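Local coordinates for protein-arginine-phosphatase (Bacillus subtilis subsp. subtilis, PDB 4KK4) that removes phosphate from phosphoarginine residues of many proteins, counteracting the arginine kinase McsB and restoring DNA binding by the CtsR repressor, at residues A[9-14]-A[118-123]; A[83-88]-A[102-107]. The protein carries 1 engineered substitution. One frame throughout, in Å; residues are numbered along the deposited sequence.

Interaction 1 (A[9-14]-A[118-123])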
loop_
_atom_site.group_PDB
_atom_site.type_symbol
_atom_site.label_atom_id
_atom_site.label_comp_id
_atom_site.label_asym_id
_atom_site.label_seq_id
_atom_site.Cartn_x
_atom_site.Cartn_y
_atom_site.Cartn_z
ATOM N N GLY A 9 9.658 -2.870 -4.567
ATOM C CA GLY A 9 9.561 -3.827 -5.657
ATOM C C GLY A 9 8.138 -4.170 -6.053
ATOM O O GLY A 9 7.914 -4.829 -7.080
ATOM N N ASN A 10 7.182 -3.715 -5.240
ATOM C CA ASN A 10 5.765 -4.046 -5.412
ATOM C C ASN A 10 5.564 -5.566 -5.390
ATOM O O ASN A 10 4.796 -6.116 -6.183
ATOM C CB ASN A 10 5.195 -3.406 -6.698
ATOM C CG ASN A 10 3.677 -3.507 -6.794
ATOM O OD1 ASN A 10 3.133 -3.807 -7.855
ATOM N ND2 ASN A 10 2.992 -3.245 -5.692
ATOM N N THR A 11 6.263 -6.230 -4.466
ATOM C CA THR A 11 6.142 -7.676 -4.292
ATOM C C THR A 11 5.755 -8.086 -2.870
ATOM O O THR A 11 5.352 -9.227 -2.648
ATOM C CB THR A 11 7.461 -8.397 -4.613
ATOM O OG1 THR A 11 8.471 -7.918 -3.721
ATOM C CG2 THR A 11 7.891 -8.143 -6.064
ATOM N N CYS A 12 5.867 -7.169 -1.910
ATOM C CA CYS A 12 5.650 -7.537 -0.507
ATOM C C CYS A 12 4.692 -6.614 0.219
ATOM O O CYS A 12 3.502 -6.913 0.320
ATOM C CB CYS A 12 6.976 -7.567 0.241
ATOM S SG CYS A 12 8.140 -8.736 -0.454
ATOM N N ARG A 13 5.204 -5.496 0.737
ATOM C CA ARG A 13 4.355 -4.626 1.570
ATOM C C ARG A 13 3.192 -4.034 0.782
ATOM O O ARG A 13 2.048 -4.057 1.237
ATOM C CB ARG A 13 5.180 -3.492 2.205
ATOM C CG ARG A 13 6.210 -3.938 3.241
ATOM C CD ARG A 13 7.299 -2.853 3.405
ATOM N NE ARG A 13 8.086 -2.723 2.189
ATOM C CZ ARG A 13 9.163 -1.950 2.080
ATOM N NH1 ARG A 13 9.568 -1.227 3.117
ATOM N NH2 ARG A 13 9.836 -1.903 0.934
ATOM N N SER A 14 3.474 -3.493 -0.399
ATOM C CA SER A 14 2.436 -2.783 -1.126
ATOM C C SER A 14 1.321 -3.687 -1.674
ATOM O O SER A 14 0.155 -3.321 -1.567
ATOM C CB SER A 14 2.992 -1.791 -2.175
ATOM O OG SER A 14 3.807 -2.419 -3.136
ATOM N N ASP A 118 11.021 -3.264 5.506
ATOM C CA ASP A 118 11.026 -4.231 4.416
ATOM C C ASP A 118 11.144 -5.653 4.955
ATOM O O ASP A 118 12.095 -5.970 5.666
ATOM C CB ASP A 118 12.213 -3.933 3.497
ATOM C CG ASP A 118 12.109 -4.620 2.152
ATOM O OD1 ASP A 118 11.194 -5.443 1.954
ATOM O OD2 ASP A 118 12.962 -4.332 1.284
ATOM N N PRO A 119 10.174 -6.520 4.623
ATOM C CA PRO A 119 10.255 -7.922 5.051
ATOM C C PRO A 119 10.988 -8.813 4.037
ATOM O O PRO A 119 11.205 -9.989 4.330
ATOM C CB PRO A 119 8.779 -8.333 5.118
ATOM C CG PRO A 119 8.179 -7.576 3.980
ATOM C CD PRO A 119 8.868 -6.217 4.010
ATOM N N PHE A 120 11.356 -8.271 2.876
ATOM C CA PHE A 120 11.902 -9.092 1.781
ATOM C C PHE A 120 13.072 -9.969 2.230
ATOM O O PHE A 120 14.009 -9.489 2.866
ATOM C CB PHE A 120 12.333 -8.213 0.597
ATOM C CG PHE A 120 12.642 -8.988 -0.665
ATOM C CD1 PHE A 120 13.925 -9.452 -0.919
ATOM C CD2 PHE A 120 11.657 -9.226 -1.605
ATOM C CE1 PHE A 120 14.214 -10.155 -2.079
ATOM C CE2 PHE A 120 11.938 -9.932 -2.767
ATOM C CZ PHE A 120 13.228 -10.394 -3.003
ATOM N N GLY A 121 12.999 -11.256 1.906
ATOM C CA GLY A 121 14.053 -12.192 2.257
ATOM C C GLY A 121 13.921 -12.722 3.671
ATOM O O GLY A 121 14.712 -13.558 4.105
ATOM N N GLY A 122 12.909 -12.247 4.391
ATOM C CA GLY A 122 12.706 -12.660 5.767
ATOM C C GLY A 122 11.864 -13.920 5.880
ATOM O O GLY A 122 11.279 -14.397 4.905
ATOM N N SER A 123 11.798 -14.459 7.087
ATOM C CA SER A 123 11.020 -15.666 7.336
ATOM C C SER A 123 9.527 -15.378 7.270
ATOM O O SER A 123 9.088 -14.219 7.241
ATOM C CB SER A 123 11.349 -16.219 8.717
ATOM O OG SER A 123 10.838 -15.337 9.701
#
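Arg13 starts with CG beside its own backbone N, then bends at chi3 (-67°), which lays its guanidinium against Asp118, whose CG stands anti to the backbone N (chi1 -164°). Here the phosphate-binding P-loop of the low molecular weight phosphatase family meets the loop carrying the catalytic proton donor/acceptor Asp118. Guanidinium and carboxylate lie stacked, their planes 2° apart, so the long salt bridge from Arg13 NH2 to Asp118 OD1, 3.9 Å, rests on charge alone: no N-H points at the oxygen. Asp118 CA sits over the same guanidinium, 3.5 Å above its plane. The guanidinium N-H groups have other partners: Arg13 NE binds the phosphate of the engineered, phosphorylated Ser7, while NH1 donates to Val116 O. The backbone N atoms of Gly9, Thr11 and Cys12 also grip this phosphate, in keeping with a loop that cradles an anion.

Toward the base of the Arg13 side chain the contact turns apolar. Pro119 CD packs on Arg13 CG at 3.6 Å, and Pro119 CG meets Cys12 CB at 3.9 Å; the rigid ring suits a place wedged between these side chains and Tyr127 of helix 124-145. Each loop is held in shape from within. Asn10 ND2 donates to Ser14 OG at 2.8 Å, in the amide plane, and Ser14 OG in turn bonds to OG of Ser7. In the 118-123 loop, Phe120 N donates to Asp118 OD1 at 3.0 Å, an Asx turn that fixes the carboxylate, met from above its plane. A type II turn from Pro119 to Gly122 follows, with Gly121 at its positive-phi position. Phe120 brings only the edge of its ring to the P-loop: Cys12 SG, in a sulfur-aromatic contact, and Thr11 OG1 lie near the ring plane, 3.7 Å and 4.0 Å from Phe120 CD2.

Interaction 2 (A[83-88]-A[102-107])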
loop_
_atom_site.group_PDB
_atom_site.type_symbol
_atom_site.label_atom_id
_atom_site.label_comp_id
_atom_site.label_asym_id
_atom_site.label_seq_id
_atom_site.Cartn_x
_atom_site.Cartn_y
_atom_site.Cartn_z
ATOM N N MET A 83 5.475 3.370 1.796
ATOM C CA MET A 83 5.788 2.590 2.987
ATOM C C MET A 83 6.817 3.280 3.870
ATOM O O MET A 83 6.733 3.211 5.093
ATOM C CB MET A 83 6.297 1.194 2.607
ATOM C CG MET A 83 5.233 0.343 1.935
ATOM S SD MET A 83 3.818 0.015 3.029
ATOM C CE MET A 83 2.512 -0.205 1.823
ATOM N N THR A 84 7.819 3.904 3.255
ATOM C CA THR A 84 8.861 4.558 4.036
ATOM C C THR A 84 9.062 5.995 3.567
ATOM O O THR A 84 8.622 6.374 2.480
ATOM C CB THR A 84 10.217 3.826 3.959
ATOM O OG1 THR A 84 10.831 4.082 2.686
ATOM C CG2 THR A 84 10.040 2.307 4.159
ATOM N N HIS A 85 9.767 6.776 4.375
ATOM C CA HIS A 85 10.110 8.135 3.972
ATOM C C HIS A 85 10.983 8.167 2.732
ATOM O O HIS A 85 10.853 9.065 1.899
ATOM C CB HIS A 85 10.721 8.921 5.126
ATOM C CG HIS A 85 9.699 9.455 6.081
ATOM N ND1 HIS A 85 9.248 8.737 7.169
ATOM C CD2 HIS A 85 9.008 10.620 6.086
ATOM C CE1 HIS A 85 8.339 9.447 7.816
ATOM N NE2 HIS A 85 8.175 10.594 7.179
ATOM N N GLN A 86 11.851 7.168 2.584
ATOM C CA GLN A 86 12.699 7.106 1.396
ATOM C C GLN A 86 11.885 6.900 0.130
ATOM O O GLN A 86 12.178 7.509 -0.892
ATOM C CB GLN A 86 13.780 6.034 1.544
ATOM C CG GLN A 86 14.715 6.305 2.713
ATOM C CD GLN A 86 15.180 7.747 2.760
ATOM O OE1 GLN A 86 15.485 8.351 1.729
ATOM N NE2 GLN A 86 15.232 8.311 3.962
ATOM N N HIS A 87 10.853 6.057 0.201
ATOM C CA HIS A 87 9.930 5.913 -0.923
ATOM C C HIS A 87 9.283 7.237 -1.262
ATOM O O HIS A 87 9.157 7.598 -2.431
ATOM C CB HIS A 87 8.831 4.923 -0.583
ATOM C CG HIS A 87 9.329 3.535 -0.348
ATOM N ND1 HIS A 87 8.760 2.691 0.581
ATOM C CD2 HIS A 87 10.334 2.837 -0.927
ATOM C CE1 HIS A 87 9.401 1.534 0.571
ATOM N NE2 HIS A 87 10.357 1.594 -0.337
ATOM N N LYS A 88 8.859 7.957 -0.231
ATOM C CA LYS A 88 8.177 9.224 -0.440
ATOM C C LYS A 88 9.064 10.157 -1.250
ATOM O O LYS A 88 8.612 10.775 -2.221
ATOM C CB LYS A 88 7.813 9.856 0.902
ATOM C CG LYS A 88 7.168 11.221 0.788
ATOM C CD LYS A 88 6.341 11.535 2.033
ATOM C CE LYS A 88 6.932 12.691 2.827
ATOM N NZ LYS A 88 5.976 13.252 3.823
ATOM N N VAL A 102 1.318 12.710 -1.866
ATOM C CA VAL A 102 2.187 11.633 -1.378
ATOM C C VAL A 102 2.518 11.764 0.104
ATOM O O VAL A 102 3.073 12.776 0.527
ATOM C CB VAL A 102 3.523 11.573 -2.154
ATOM C CG1 VAL A 102 4.289 10.303 -1.762
ATOM C CG2 VAL A 102 3.280 11.607 -3.647
ATOM N N PHE A 103 2.212 10.725 0.879
ATOM C CA PHE A 103 2.516 10.703 2.306
ATOM C C PHE A 103 2.972 9.310 2.678
ATOM O O PHE A 103 2.624 8.356 1.987
ATOM C CB PHE A 103 1.245 10.988 3.106
ATOM C CG PHE A 103 0.704 12.372 2.909
ATOM C CD1 PHE A 103 1.100 13.406 3.743
ATOM C CD2 PHE A 103 -0.200 12.639 1.889
ATOM C CE1 PHE A 103 0.601 14.686 3.559
ATOM C CE2 PHE A 103 -0.700 13.914 1.701
ATOM C CZ PHE A 103 -0.302 14.935 2.536
ATOM N N THR A 104 3.720 9.162 3.772
ATOM C CA THR A 104 3.922 7.802 4.277
ATOM C C THR A 104 2.620 7.291 4.895
ATOM O O THR A 104 1.799 8.065 5.375
ATOM C CB THR A 104 5.078 7.661 5.275
ATOM O OG1 THR A 104 4.731 8.294 6.508
ATOM C CG2 THR A 104 6.353 8.290 4.715
ATOM N N LEU A 105 2.443 5.972 4.882
ATOM C CA LEU A 105 1.247 5.372 5.441
ATOM C C LEU A 105 1.128 5.733 6.920
ATOM O O LEU A 105 0.056 6.115 7.383
ATOM C CB LEU A 105 1.292 3.847 5.260
ATOM C CG LEU A 105 0.122 3.043 5.844
ATOM C CD1 LEU A 105 -1.215 3.491 5.264
ATOM C CD2 LEU A 105 0.340 1.555 5.615
ATOM N N LYS A 106 2.233 5.641 7.658
ATOM C CA LYS A 106 2.190 5.904 9.099
ATOM C C LYS A 106 1.897 7.363 9.403
ATOM O O LYS A 106 1.103 7.669 10.285
ATOM C CB LYS A 106 3.479 5.456 9.809
ATOM C CG LYS A 106 3.527 3.937 10.077
ATOM C CD LYS A 106 4.717 3.516 10.943
ATOM C CE LYS A 106 4.499 2.092 11.494
ATOM N NZ LYS A 106 5.749 1.260 11.576
ATOM N N GLU A 107 2.530 8.273 8.671
ATOM C CA GLU A 107 2.290 9.685 8.955
ATOM C C GLU A 107 0.851 10.085 8.616
ATOM O O GLU A 107 0.228 10.825 9.367
ATOM C CB GLU A 107 3.336 10.587 8.288
ATOM C CG GLU A 107 3.121 10.858 6.826
ATOM C CD GLU A 107 4.300 11.600 6.192
ATOM O OE1 GLU A 107 4.378 11.619 4.947
ATOM O OE2 GLU A 107 5.145 12.163 6.932
HETATM O O HOH W 1 5.001 4.504 6.916
#
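Within the beta-alpha-beta unit of strand 79-82, helix 85-94 and strand 102-104, His85 and Lys88 from the first helical turn meet Thr104 and Glu107 where the last strand passes into helix 105-110. Lys88, bent at chi3 (114°), slides its methylene chain past the strand, CG lying 4.0 Å from Val102 CG1, and brings NZ to the syn lone pair of Glu107 OE1 in a short salt bridge of 2.5 Å. Its long aliphatic stem and charged tip suit both tasks. The same OE1 accepts from Thr104 N at 2.8 Å, from above the carboxylate plane, and Glu107 N returns a bond to Thr104 OG1 at 3.1 Å: a capping box. Glu107 CG stands between backbone N and carbonyl carbon (chi1 80°), folding the carboxylate back to this helix start. Thr104 CG2 sits over the centre of one face of the His85 ring, a CH-pi contact 3.6 Å from the centroid, while His85 NE2 makes a weak bond to Glu107 OE2, 3.4 Å. Without the carboxylate, as with an alanine at Glu107, the Lys88 ammonium is likely to lose its mate and Thr104 N its cap. A water accepts from Lys106 N and donates to Met83 O. Thr84 and His87 make a second capping box, and paired helix starts of this kind fit the carboxyl-terminal edge of the parallel sheet in a beta-alpha-beta crossover.

In the fold
The contacts gather at the carboxyl-terminal ends of the strands of a four-stranded parallel sheet of order 33-36, 2-5, 79-82, 102-104, with centres about 16 Å apart. Along the chain the order is 9-14, 83-88, 102-107, 118-123, so interaction 1 joins loops distant in sequence and interaction 2 falls between them, closing a much shorter span. They meet mainly at Arg13: its NH2 lies 3.5 Å from His87 CE1, and its CB 3.8 Å from Met83 CG. The start of helix 85-94 thus forms a wall beside the P-loop, and helix 105-110 leads on to the loop that carries Asp118, consistent with catalytic groups placed around one phosphate at that carboxyl-terminal sheet edge.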